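PDB 3G87: malonyl CoA-acyl carrier protein transacylase from Burkholderia pseudomallei, which probably transfers the malonyl group of malonyl-CoA to holo acyl carrier protein, releasing free CoA. Local coordinates for residues A115-A118 against E119-Q123; L259-A262 against A263-E267; A98-A102 against G103-F107; S43-A46 against L47-D51; G277-L280 against T281-V284. One frame throughout, in Å; residues are numbered along the deposited sequence.

Contact 1: A115-A118 against E119-Q123; sequences ARRA and ELMSQ
R117 and M121, one helical turn apart, bring a guanidinium group and a thioether together on the buried side of helix 107-123. The R117 chain can be followed outward from CB, which leads away from 119-123. With CG anti to the backbone N (chi1 179°) and the chain extended as far as NE, it runs straight out alongside the M121 side chain. R117 CG lies 3.8 Å from M121 SD. Farther out, SD sits above one face of the guanidinium, nearer its rim than its centre, 4.0 Å from NE and 3.9 Å from NH1 of R117. M121 reaches there by bending at its last torsion. At the tip, R117 NH2 hydrogen-bonds S92 OG and more weakly Q244 OE1, so the polar edge is held by residues beyond the helix.

R116 leaves from another side of the helix and bends at chi2 and chi3, which brings its guanidinium round to E119 and L120. Its CG is 4.0 Å from L120 CD1, and its NH1 is 3.9 Å from E119 CG. Charge does not join this pair: R116 NH1 and E119 OE1 stay 5.8 Å apart. Instead, the E119 carboxylate accepts Q123 NE2 through the anti lone pair of OE2 (2.9 Å).

S92 falls in a GxSxG pattern like that of a nucleophile elbow. In malonyl transacylases an arginine near the nucleophilic serine receives the malonyl carboxylate; R117, steadied on one face by an uncharged sulfur that leaves its N-H groups to other partners, is consistent with that role.

Contact 2: L259-A262 against A263-E267; sequences LALA and AERGE
A262 O accepts E267 N at 2.8 Å in a nearly straight bond (170°), while G266 N reaches back to A263 O at 2.7 Å; this crossed pair is a Schellman motif, with G266 at positive phi as its C-prime residue, and it ends helix 251-264. Before it, R265 N still bonds L261 O at 3.1 Å, although R265 is already the first residue to leave helical angles.

Among the side chains, L261 and R265 meet most directly. L261 sets CG anti to its own N (chi1 -163°), which carries the branched end outward from the helix, where CD2 faces the R265 guanidinium. R265 bends at chi2 and chi3, and its NH2 comes to 3.8 Å from L261 CD2, approaching the methyl at a slant. E264 runs out extended beyond CG, its OE1 4.2 Å from A260 CB. A262 is the buried member: its CB lies 3.6 Å from E267 O, where the chain turns back across the helix end.

This surface tip is fastened to the parallel sheet on its inner side. L259 and A262 touch I269 of strand 269-273, A262 and E267 touch L6 of strand 6-11, and L261 and R265 both pack on F87 of strand 87-90.

Contact 3: A98-A102 against G103-F107; sequences ALLAA and GCFDF
L99 and C104 close a Schellman motif at the end of helix 94-101: C104 N bonds L99 O at 3.0 Å, and G103 N bonds L100 O at 2.9 Å from well above the carbonyl plane. G103 has positive phi (85°), where a CB would run into A102 O, a backbone shape that suits glycine.

The tight part lies where F105 folds back against the last helical turn. Its CG stands between the backbone N and the carbonyl carbon (chi1 37°), which turns the ring toward the helix. F105 CZ then comes to 3.5 Å from L99 CB, and F105 CE1 to 3.9 Å from L100 CB. C104 adds its sulfur, 3.9 Å from L99 CD2. Y232, L216 and P219 pack around this cluster, and L100 also meets Y67 and Y75 of helix 59-81. Looser, though still buried, is the approach of L100 CD2 to the edge of the F107 ring, 4.4 Å from CD1.

The solvent side is more polar. G103 is exposed, as is D106, which is the N-cap of helix 107-123 and whose OD1 hydrogen-bonds T109 OG1. Between the two backbones a water donates to F105 O at 3.0 Å and, weakly, to L100 O at 3.4 Å.

Contact 4: S43-A46 against L47-D51; sequences SIRA and LCVDD
The guanidinium of R45 lies with one face over V49, whose CG2 is 4.2 Å above the plane and over its centre. At the edge, in the plane, are two waters, both accepting from R45 NH1. One lies 2.7 Å from NH1 and donates weakly to D50 OD2; the other, 3.0 Å from NH1, lies close to D50 OD1. The arginine and the carboxylate are thus joined through solvent, for NH1 and D50 OD2 are 4.4 Å apart, too far for a direct salt bridge. Their opposite charges probably still favour this placing. R45 comes over V49 because CG is anti to the backbone N (chi1 -177°) and the chain stays extended to NE.

At its C-terminal end the helix widens. A46 O takes two N-H groups at once, D50 N at 3.1 Å and D51 N at 2.8 Å, the second being the bond of a pi-type turn. D51 follows with positive phi and ends the helix. At the other end S43 is the N-cap, its OG accepting A46 N in a weak bond of 3.3 Å.

On the buried side I44 CD1 touches both C48 SG, at 4.1 Å, and L47 CD2.

That side faces helix 59-81: I44 meets V68, C48 meets A65 and V69, and L47 meets F61. F26 of helix 25-28 touches I44, R45 and C48, while T33 and A36 of helix 30-40 touch I44. Past the turn, the D51 carboxylate bonds E55 N and L56 N, tying the helix end to the chain leading into helix 59-81.

Contact 5: G277-L280 against T281-V284; sequences GDVL and TRLV
D278 and R282 meet at a slant, their flat groups turned 34° apart, so the salt bridge is not a coplanar two-pronged one. One oxygen does the bonding: D278 OD1 accepts R282 NH1 at 3.1 Å and, weakly, NE at 3.2 Å. NH1 reaches it from above the carboxylate plane, and at 137° the N-H is far from straight. A bend at chi3 of R282 (-94°) brings the guanidinium back over the start of the helix. There NE also makes a weak hydrogen bond to D278 O, whose main donor is R282 N at 3.2 Å.

D278 is the N-cap position of helix 279-289, but its side chain makes no capping bond; its CG, lodged between backbone N and carbonyl carbon (chi1 66°), serves the arginine instead. E273, at the end of strand 269-273, holds the first turn: OE2 accepts L280 N and OE1 bonds T281 OG1.

V279 crosses R282 at a slant, with CG2 3.7 Å from NH1. L280 and L283 point into the protein, their methyls CD2 and CD1 4.0 Å apart, and both press on W251 of helix 251-264. L280 and V284 rest on M10 of the parallel sheet, while L283 reaches N158 and T159 of the antiparallel one.

Contact 3 is the most buried of the five and contact 2 the most exposed, its centre about 24 Å from the centre of the chain; contacts 1, 4 and 5 each have a buried side and a solvent side. Contacts 2 and 3 both end helices with Schellman motifs, whereas contact 4 closes with a wider pi-type turn. Contact 3 leads into helix 107-123, on which contact 1 lies. Helix 59-81 receives side chains from contacts 1, 3 and 4, and the parallel sheet from contacts 2, 3 and 5. Arginines appear in four places with different partners: sulfur and S92 in contact 1, leucine in contact 2, waters in contact 4, and a direct salt bridge in contact 5.

Contact 1: A115-A118 against E119-Q123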
loop_
_atom_site.group_PDB
_atom_site.type_symbol
_atom_site.label_atom_id
_atom_site.label_comp_id
_atom_site.label_asym_id
_atom_site.label_seq_id
_atom_site.Cartn_x
_atom_site.Cartn_y
_atom_site.Cartn_z
ATOM N N ALA A 115 -4.852 -0.246 12.708
ATOM C CA ALA A 115 -5.372 -1.327 13.477
ATOM C C ALA A 115 -6.843 -1.616 13.198
ATOM O O ALA A 115 -7.191 -2.710 13.077
ATOM C CB ALA A 115 -5.113 -1.136 14.903
ATOM N N ARG A 116 -7.675 -0.621 13.048
ATOM C CA ARG A 116 -9.052 -0.865 12.670
ATOM C C ARG A 116 -9.160 -1.367 11.244
ATOM O O ARG A 116 -9.866 -2.278 10.994
ATOM C CB ARG A 116 -9.950 0.350 12.924
ATOM C CG ARG A 116 -11.411 0.193 12.601
ATOM C CD ARG A 116 -12.273 -0.006 13.772
ATOM N NE ARG A 116 -11.709 -0.964 14.693
ATOM C CZ ARG A 116 -12.055 -2.236 14.859
ATOM N NH1 ARG A 116 -11.433 -2.953 15.736
ATOM N NH2 ARG A 116 -13.020 -2.794 14.227
ATOM N N ARG A 117 -8.422 -0.773 10.333
ATOM C CA ARG A 117 -8.376 -1.212 8.960
ATOM C C ARG A 117 -7.936 -2.663 8.828
ATOM O O ARG A 117 -8.515 -3.415 8.140
ATOM C CB ARG A 117 -7.491 -0.291 8.128
ATOM C CG ARG A 117 -7.365 -0.679 6.693
ATOM C CD ARG A 117 -6.306 0.082 6.034
ATOM N NE ARG A 117 -6.416 0.184 4.601
ATOM C CZ ARG A 117 -5.595 -0.393 3.754
ATOM N NH1 ARG A 117 -4.662 -1.178 4.196
ATOM N NH2 ARG A 117 -5.732 -0.206 2.491
ATOM N N ALA A 118 -6.909 -3.004 9.558
ATOM C CA ALA A 118 -6.293 -4.289 9.502
ATOM C C ALA A 118 -7.160 -5.344 10.126
ATOM O O ALA A 118 -7.286 -6.397 9.588
ATOM C CB ALA A 118 -4.921 -4.255 10.126
ATOM N N GLU A 119 -7.781 -5.022 11.240
ATOM C CA GLU A 119 -8.784 -5.912 11.849
ATOM C C GLU A 119 -9.947 -6.204 10.918
ATOM O O GLU A 119 -10.264 -7.384 10.718
ATOM C CB GLU A 119 -9.288 -5.360 13.183
ATOM C CG GLU A 119 -10.444 -6.138 13.757
ATOM C CD GLU A 119 -10.144 -7.624 14.001
ATOM O OE1 GLU A 119 -8.991 -7.962 14.300
ATOM O OE2 GLU A 119 -11.073 -8.471 13.899
ATOM N N LEU A 120 -10.570 -5.172 10.323
ATOM C CA LEU A 120 -11.718 -5.442 9.430
ATOM C C LEU A 120 -11.304 -6.258 8.184
ATOM O O LEU A 120 -11.985 -7.247 7.780
ATOM C CB LEU A 120 -12.433 -4.160 8.986
ATOM C CG LEU A 120 -12.992 -3.301 10.111
ATOM C CD1 LEU A 120 -13.125 -1.842 9.645
ATOM C CD2 LEU A 120 -14.327 -3.856 10.607
ATOM N N MET A 121 -10.213 -5.848 7.545
ATOM C CA MET A 121 -9.797 -6.562 6.375
ATOM C C MET A 121 -9.516 -8.036 6.701
ATOM O O MET A 121 -9.846 -8.917 5.912
ATOM C CB MET A 121 -8.609 -5.877 5.702
ATOM C CG MET A 121 -9.040 -4.630 4.932
ATOM S SD MET A 121 -7.648 -3.660 4.357
ATOM C CE MET A 121 -6.599 -4.884 3.473
ATOM N N SER A 122 -9.004 -8.323 7.878
ATOM C CA SER A 122 -8.808 -9.691 8.330
ATOM C C SER A 122 -10.030 -10.580 8.528
ATOM O O SER A 122 -9.896 -11.742 8.562
ATOM C CB SER A 122 -7.920 -9.735 9.556
ATOM O OG SER A 122 -8.619 -9.743 10.751
ATOM N N GLN A 123 -11.197 -9.998 8.644
ATOM C CA GLN A 123 -12.456 -10.682 8.787
ATOM C C GLN A 123 -12.987 -11.234 7.500
ATOM O O GLN A 123 -13.747 -12.143 7.525
ATOM C CB GLN A 123 -13.507 -9.749 9.425
ATOM C CG GLN A 123 -13.170 -9.345 10.818
ATOM C CD GLN A 123 -13.943 -8.210 11.390
ATOM O OE1 GLN A 123 -14.923 -7.791 10.880
ATOM N NE2 GLN A 123 -13.518 -7.757 12.496
#

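Contact 2: L259-A262 against A263-E267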
loop_
_atom_site.group_PDB
_atom_site.type_symbol
_atom_site.label_atom_id
_atom_site.label_comp_id
_atom_site.label_asym_id
_atom_site.label_seq_id
_atom_site.Cartn_x
_atom_site.Cartn_y
_atom_site.Cartn_z
ATOM N N LEU A 259 5.610 11.642 -12.760
ATOM C CA LEU A 259 6.578 11.835 -13.861
ATOM C C LEU A 259 6.196 12.999 -14.798
ATOM O O LEU A 259 7.043 13.832 -15.113
ATOM C CB LEU A 259 6.757 10.541 -14.667
ATOM C CG LEU A 259 7.341 9.339 -13.893
ATOM C CD1 LEU A 259 7.440 8.147 -14.770
ATOM C CD2 LEU A 259 8.715 9.639 -13.291
ATOM N N ALA A 260 4.916 13.052 -15.203
ATOM C CA ALA A 260 4.349 14.143 -16.039
ATOM C C ALA A 260 4.332 15.505 -15.329
ATOM O O ALA A 260 4.606 16.544 -15.934
ATOM C CB ALA A 260 2.933 13.788 -16.489
ATOM N N LEU A 261 4.027 15.510 -14.044
ATOM C CA LEU A 261 4.104 16.752 -13.304
ATOM C C LEU A 261 5.538 17.344 -13.249
ATOM O O LEU A 261 5.727 18.558 -13.457
ATOM C CB LEU A 261 3.542 16.557 -11.918
ATOM C CG LEU A 261 3.183 17.849 -11.176
ATOM C CD1 LEU A 261 2.252 18.764 -12.041
ATOM C CD2 LEU A 261 2.542 17.506 -9.831
ATOM N N ALA A 262 6.533 16.528 -12.973
ATOM C CA ALA A 262 7.908 16.960 -12.965
ATOM C C ALA A 262 8.305 17.572 -14.288
ATOM O O ALA A 262 8.971 18.543 -14.336
ATOM C CB ALA A 262 8.782 15.856 -12.627
ATOM N N ALA A 263 7.851 16.963 -15.357
ATOM C CA ALA A 263 8.213 17.381 -16.674
ATOM C C ALA A 263 7.584 18.728 -17.024
ATOM O O ALA A 263 8.250 19.611 -17.509
ATOM C CB ALA A 263 7.891 16.301 -17.690
ATOM N N GLU A 264 6.318 18.863 -16.734
ATOM C CA GLU A 264 5.610 20.090 -16.933
ATOM C C GLU A 264 6.339 21.214 -16.241
ATOM O O GLU A 264 6.424 22.277 -16.745
ATOM C CB GLU A 264 4.168 20.004 -16.410
ATOM C CG GLU A 264 3.142 19.393 -17.340
ATOM C CD GLU A 264 1.869 18.949 -16.612
ATOM O OE1 GLU A 264 1.527 17.743 -16.635
ATOM O OE2 GLU A 264 1.213 19.806 -16.000
ATOM N N ARG A 265 6.850 20.962 -15.073
ATOM C CA ARG A 265 7.640 21.915 -14.384
ATOM C C ARG A 265 9.106 21.946 -14.799
ATOM O O ARG A 265 9.833 22.566 -14.156
ATOM C CB ARG A 265 7.579 21.642 -12.896
ATOM C CG ARG A 265 6.387 22.114 -12.178
ATOM C CD ARG A 265 5.860 21.154 -11.182
ATOM N NE ARG A 265 6.208 21.414 -9.803
ATOM C CZ ARG A 265 5.388 21.261 -8.773
ATOM N NH1 ARG A 265 5.810 21.522 -7.576
ATOM N NH2 ARG A 265 4.160 20.865 -8.939
ATOM N N GLY A 266 9.530 21.268 -15.843
ATOM C CA GLY A 266 10.930 21.179 -16.174
ATOM C C GLY A 266 11.864 20.809 -15.043
ATOM O O GLY A 266 12.896 21.394 -14.875
ATOM N N GLU A 267 11.499 19.844 -14.235
ATOM C CA GLU A 267 12.345 19.486 -13.147
ATOM C C GLU A 267 12.616 18.022 -13.221
ATOM O O GLU A 267 11.876 17.309 -13.796
ATOM C CB GLU A 267 11.701 19.848 -11.825
ATOM C CG GLU A 267 12.383 20.980 -11.090
ATOM C CD GLU A 267 11.600 21.506 -9.937
ATOM O OE1 GLU A 267 12.178 21.705 -8.900
ATOM O OE2 GLU A 267 10.418 21.739 -10.047
#

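Contact 3: A98-A102 against G103-F107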
loop_
_atom_site.group_PDB
_atom_site.type_symbol
_atom_site.label_atom_id
_atom_site.label_comp_id
_atom_site.label_asym_id
_atom_site.label_seq_id
_atom_site.Cartn_x
_atom_site.Cartn_y
_atom_site.Cartn_z
ATOM N N ALA A 98 2.130 8.032 4.031
ATOM C CA ALA A 98 2.118 9.278 3.186
ATOM C C ALA A 98 1.300 10.370 3.869
ATOM O O ALA A 98 1.746 11.510 3.977
ATOM C CB ALA A 98 1.513 8.996 1.776
ATOM N N LEU A 99 0.073 10.026 4.283
ATOM C CA LEU A 99 -0.794 10.950 5.013
ATOM C C LEU A 99 -0.129 11.398 6.323
ATOM O O LEU A 99 -0.202 12.598 6.673
ATOM C CB LEU A 99 -2.178 10.338 5.277
ATOM C CG LEU A 99 -3.048 10.019 4.046
ATOM C CD1 LEU A 99 -4.332 9.218 4.416
ATOM C CD2 LEU A 99 -3.385 11.345 3.284
ATOM N N LEU A 100 0.583 10.472 6.999
ATOM C CA LEU A 100 1.329 10.831 8.207
ATOM C C LEU A 100 2.395 11.911 7.915
ATOM O O LEU A 100 2.436 12.939 8.583
ATOM C CB LEU A 100 1.987 9.595 8.816
ATOM C CG LEU A 100 2.885 9.887 10.011
ATOM C CD1 LEU A 100 2.116 10.503 11.186
ATOM C CD2 LEU A 100 3.646 8.583 10.469
ATOM N N ALA A 101 3.242 11.658 6.906
ATOM C CA ALA A 101 4.268 12.601 6.495
ATOM C C ALA A 101 3.706 13.877 5.943
ATOM O O ALA A 101 4.415 14.834 5.907
ATOM C CB ALA A 101 5.231 11.970 5.488
ATOM N N ALA A 102 2.437 13.911 5.529
ATOM C CA ALA A 102 1.807 15.179 5.102
ATOM C C ALA A 102 1.188 15.941 6.277
ATOM O O ALA A 102 0.665 17.046 6.102
ATOM C CB ALA A 102 0.734 14.923 4.030
ATOM N N GLY A 103 1.247 15.364 7.472
ATOM C CA GLY A 103 0.789 16.077 8.637
ATOM C C GLY A 103 -0.697 15.933 8.847
ATOM O O GLY A 103 -1.263 16.680 9.647
ATOM N N CYS A 104 -1.325 14.962 8.180
ATOM C CA CYS A 104 -2.790 14.790 8.247
ATOM C C CYS A 104 -3.249 14.249 9.604
ATOM O O CYS A 104 -4.382 14.509 9.977
ATOM C CB CYS A 104 -3.336 13.874 7.133
ATOM S SG CYS A 104 -3.117 14.561 5.454
ATOM N N PHE A 105 -2.380 13.499 10.298
ATOM C CA PHE A 105 -2.649 12.990 11.652
ATOM C C PHE A 105 -1.326 12.768 12.328
ATOM O O PHE A 105 -0.274 12.813 11.683
ATOM C CB PHE A 105 -3.545 11.696 11.705
ATOM C CG PHE A 105 -3.297 10.703 10.586
ATOM C CD1 PHE A 105 -2.117 9.983 10.518
ATOM C CD2 PHE A 105 -4.256 10.532 9.574
ATOM C CE1 PHE A 105 -1.857 9.092 9.444
ATOM C CE2 PHE A 105 -4.037 9.656 8.489
ATOM C CZ PHE A 105 -2.826 8.904 8.450
ATOM N N ASP A 106 -1.327 12.499 13.593
ATOM C CA ASP A 106 -0.091 12.139 14.234
ATOM C C ASP A 106 0.185 10.648 14.196
ATOM O O ASP A 106 -0.587 9.916 13.702
ATOM C CB ASP A 106 0.019 12.724 15.630
ATOM C CG ASP A 106 -0.992 12.225 16.578
ATOM O OD1 ASP A 106 -1.606 11.236 16.408
ATOM O OD2 ASP A 106 -1.146 12.839 17.567
ATOM N N PHE A 107 1.306 10.239 14.739
ATOM C CA PHE A 107 1.759 8.865 14.682
ATOM C C PHE A 107 0.775 7.890 15.304
ATOM O O PHE A 107 0.437 6.935 14.718
ATOM C CB PHE A 107 3.146 8.730 15.272
ATOM C CG PHE A 107 3.602 7.334 15.456
ATOM C CD1 PHE A 107 3.972 6.565 14.395
ATOM C CD2 PHE A 107 3.672 6.785 16.699
ATOM C CE1 PHE A 107 4.389 5.314 14.584
ATOM C CE2 PHE A 107 4.091 5.534 16.863
ATOM C CZ PHE A 107 4.446 4.798 15.806
HETATM O O HOH W 1 2.161 14.578 11.519
#

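Contact 4: S43-A46 against L47-D51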
loop_
_atom_site.group_PDB
_atom_site.type_symbol
_atom_site.label_atom_id
_atom_site.label_comp_id
_atom_site.label_asym_id
_atom_site.label_seq_id
_atom_site.Cartn_x
_atom_site.Cartn_y
_atom_site.Cartn_z
ATOM N N SER A 43 3.844 -6.201 21.746
ATOM C CA SER A 43 5.108 -5.564 21.409
ATOM C C SER A 43 5.275 -5.491 19.901
ATOM O O SER A 43 5.291 -6.510 19.237
ATOM C CB SER A 43 6.294 -6.319 22.005
ATOM O OG SER A 43 7.529 -5.631 21.707
ATOM N N ILE A 44 5.387 -4.285 19.367
ATOM C CA ILE A 44 5.564 -4.106 17.954
ATOM C C ILE A 44 6.963 -4.595 17.541
ATOM O O ILE A 44 7.173 -5.098 16.424
ATOM C CB ILE A 44 5.263 -2.609 17.564
ATOM C CG1 ILE A 44 5.269 -2.404 16.050
ATOM C CG2 ILE A 44 6.272 -1.654 18.134
ATOM C CD1 ILE A 44 4.263 -3.251 15.249
ATOM N N ARG A 45 7.926 -4.460 18.463
ATOM C CA ARG A 45 9.320 -4.787 18.139
ATOM C C ARG A 45 9.467 -6.292 18.041
ATOM O O ARG A 45 10.160 -6.784 17.163
ATOM C CB ARG A 45 10.312 -4.221 19.186
ATOM C CG ARG A 45 11.778 -4.512 18.791
ATOM C CD ARG A 45 12.739 -4.334 19.970
ATOM N NE ARG A 45 14.112 -4.480 19.521
ATOM C CZ ARG A 45 14.745 -5.620 19.346
ATOM N NH1 ARG A 45 14.150 -6.764 19.650
ATOM N NH2 ARG A 45 16.005 -5.591 18.875
ATOM N N ALA A 46 8.836 -7.009 18.974
ATOM C CA ALA A 46 8.863 -8.458 18.981
ATOM C C ALA A 46 8.236 -8.971 17.678
ATOM O O ALA A 46 8.809 -9.824 17.011
ATOM C CB ALA A 46 8.111 -8.988 20.179
ATOM N N LEU A 47 7.078 -8.440 17.308
ATOM C CA LEU A 47 6.358 -8.929 16.130
ATOM C C LEU A 47 7.250 -8.767 14.903
ATOM O O LEU A 47 7.346 -9.682 14.056
ATOM C CB LEU A 47 5.040 -8.140 15.972
ATOM C CG LEU A 47 4.280 -8.267 14.617
ATOM C CD1 LEU A 47 3.632 -9.653 14.415
ATOM C CD2 LEU A 47 3.205 -7.227 14.476
ATOM N N CYS A 48 7.921 -7.601 14.824
ATOM C CA CYS A 48 8.797 -7.246 13.678
ATOM C C CYS A 48 10.194 -7.926 13.574
ATOM O O CYS A 48 10.611 -8.443 12.468
ATOM C CB CYS A 48 8.943 -5.715 13.578
ATOM S SG CYS A 48 7.414 -4.814 13.052
ATOM N N VAL A 49 10.921 -7.919 14.699
ATOM C CA VAL A 49 12.318 -8.394 14.723
ATOM C C VAL A 49 12.355 -9.912 14.917
ATOM O O VAL A 49 13.025 -10.607 14.150
ATOM C CB VAL A 49 13.190 -7.641 15.781
ATOM C CG1 VAL A 49 14.547 -8.302 15.926
ATOM C CG2 VAL A 49 13.332 -6.147 15.426
ATOM N N ASP A 50 11.593 -10.417 15.884
ATOM C CA ASP A 50 11.602 -11.838 16.231
ATOM C C ASP A 50 10.473 -12.663 15.573
ATOM O O ASP A 50 10.691 -13.836 15.252
ATOM C CB ASP A 50 11.483 -12.042 17.759
ATOM C CG ASP A 50 12.441 -11.116 18.581
ATOM O OD1 ASP A 50 13.616 -10.988 18.081
ATOM O OD2 ASP A 50 12.011 -10.564 19.715
ATOM N N ASP A 51 9.279 -12.068 15.391
ATOM C CA ASP A 51 8.078 -12.767 14.916
ATOM C C ASP A 51 7.851 -14.202 15.438
ATOM O O ASP A 51 7.703 -15.114 14.633
ATOM C CB ASP A 51 7.961 -12.758 13.384
ATOM C CG ASP A 51 6.510 -13.039 12.912
ATOM O OD1 ASP A 51 5.586 -13.044 13.776
ATOM O OD2 ASP A 51 6.290 -13.265 11.683
HETATM O O HOH W 2 15.374 -9.303 18.738
HETATM O O HOH W 3 11.762 -7.448 20.811
#

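Contact 5: G277-L280 against T281-V284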
loop_
_atom_site.group_PDB
_atom_site.type_symbol
_atom_site.label_atom_id
_atom_site.label_comp_id
_atom_site.label_asym_id
_atom_site.label_seq_id
_atom_site.Cartn_x
_atom_site.Cartn_y
_atom_site.Cartn_z
ATOM N N GLY A 277 12.682 -3.201 2.595
ATOM C CA GLY A 277 12.728 -3.806 1.252
ATOM C C GLY A 277 12.825 -2.780 0.137
ATOM O O GLY A 277 12.854 -1.567 0.395
ATOM N N ASP A 278 12.847 -3.265 -1.103
ATOM C CA ASP A 278 12.896 -2.395 -2.287
ATOM C C ASP A 278 11.733 -2.669 -3.271
ATOM O O ASP A 278 11.867 -2.471 -4.486
ATOM C CB ASP A 278 14.251 -2.544 -2.986
ATOM C CG ASP A 278 14.433 -3.926 -3.554
ATOM O OD1 ASP A 278 13.716 -4.828 -3.050
ATOM O OD2 ASP A 278 15.238 -4.133 -4.518
ATOM N N VAL A 279 10.586 -3.112 -2.736
ATOM C CA VAL A 279 9.447 -3.411 -3.602
ATOM C C VAL A 279 9.085 -2.222 -4.521
ATOM O O VAL A 279 8.986 -2.412 -5.698
ATOM C CB VAL A 279 8.229 -4.074 -2.834
ATOM C CG1 VAL A 279 6.987 -4.305 -3.730
ATOM C CG2 VAL A 279 8.676 -5.415 -2.267
ATOM N N LEU A 280 8.950 -1.001 -3.995
ATOM C CA LEU A 280 8.452 0.105 -4.818
ATOM C C LEU A 280 9.565 0.650 -5.698
ATOM O O LEU A 280 9.310 1.120 -6.792
ATOM C CB LEU A 280 7.866 1.230 -3.956
ATOM C CG LEU A 280 6.807 0.792 -2.957
ATOM C CD1 LEU A 280 6.251 2.017 -2.138
ATOM C CD2 LEU A 280 5.694 0.035 -3.684
ATOM N N THR A 281 10.794 0.617 -5.198
ATOM C CA THR A 281 11.972 1.016 -5.967
ATOM C C THR A 281 11.965 0.307 -7.306
ATOM O O THR A 281 12.162 0.942 -8.326
ATOM C CB THR A 281 13.260 0.703 -5.175
ATOM O OG1 THR A 281 13.272 1.535 -4.007
ATOM C CG2 THR A 281 14.527 1.023 -5.946
ATOM N N ARG A 282 11.730 -1.012 -7.286
ATOM C CA ARG A 282 11.754 -1.825 -8.510
ATOM C C ARG A 282 10.563 -1.537 -9.381
ATOM O O ARG A 282 10.665 -1.632 -10.592
ATOM C CB ARG A 282 11.771 -3.303 -8.163
ATOM C CG ARG A 282 13.064 -3.822 -7.597
ATOM C CD ARG A 282 12.914 -5.351 -7.297
ATOM N NE ARG A 282 12.527 -5.581 -5.896
ATOM C CZ ARG A 282 11.896 -6.676 -5.430
ATOM N NH1 ARG A 282 11.613 -6.779 -4.116
ATOM N NH2 ARG A 282 11.555 -7.678 -6.263
ATOM N N LEU A 283 9.421 -1.209 -8.772
ATOM C CA LEU A 283 8.216 -0.846 -9.567
ATOM C C LEU A 283 8.434 0.452 -10.296
ATOM O O LEU A 283 8.080 0.564 -11.471
ATOM C CB LEU A 283 6.900 -0.779 -8.762
ATOM C CG LEU A 283 6.409 -1.987 -7.962
ATOM C CD1 LEU A 283 5.066 -1.698 -7.225
ATOM C CD2 LEU A 283 6.295 -3.194 -8.873
ATOM N N VAL A 284 9.037 1.422 -9.615
ATOM C CA VAL A 284 9.306 2.703 -10.227
ATOM C C VAL A 284 10.323 2.565 -11.380
ATOM O O VAL A 284 10.121 3.153 -12.447
ATOM C CB VAL A 284 9.755 3.760 -9.214
ATOM C CG1 VAL A 284 10.230 5.024 -9.964
ATOM C CG2 VAL A 284 8.626 4.085 -8.245
#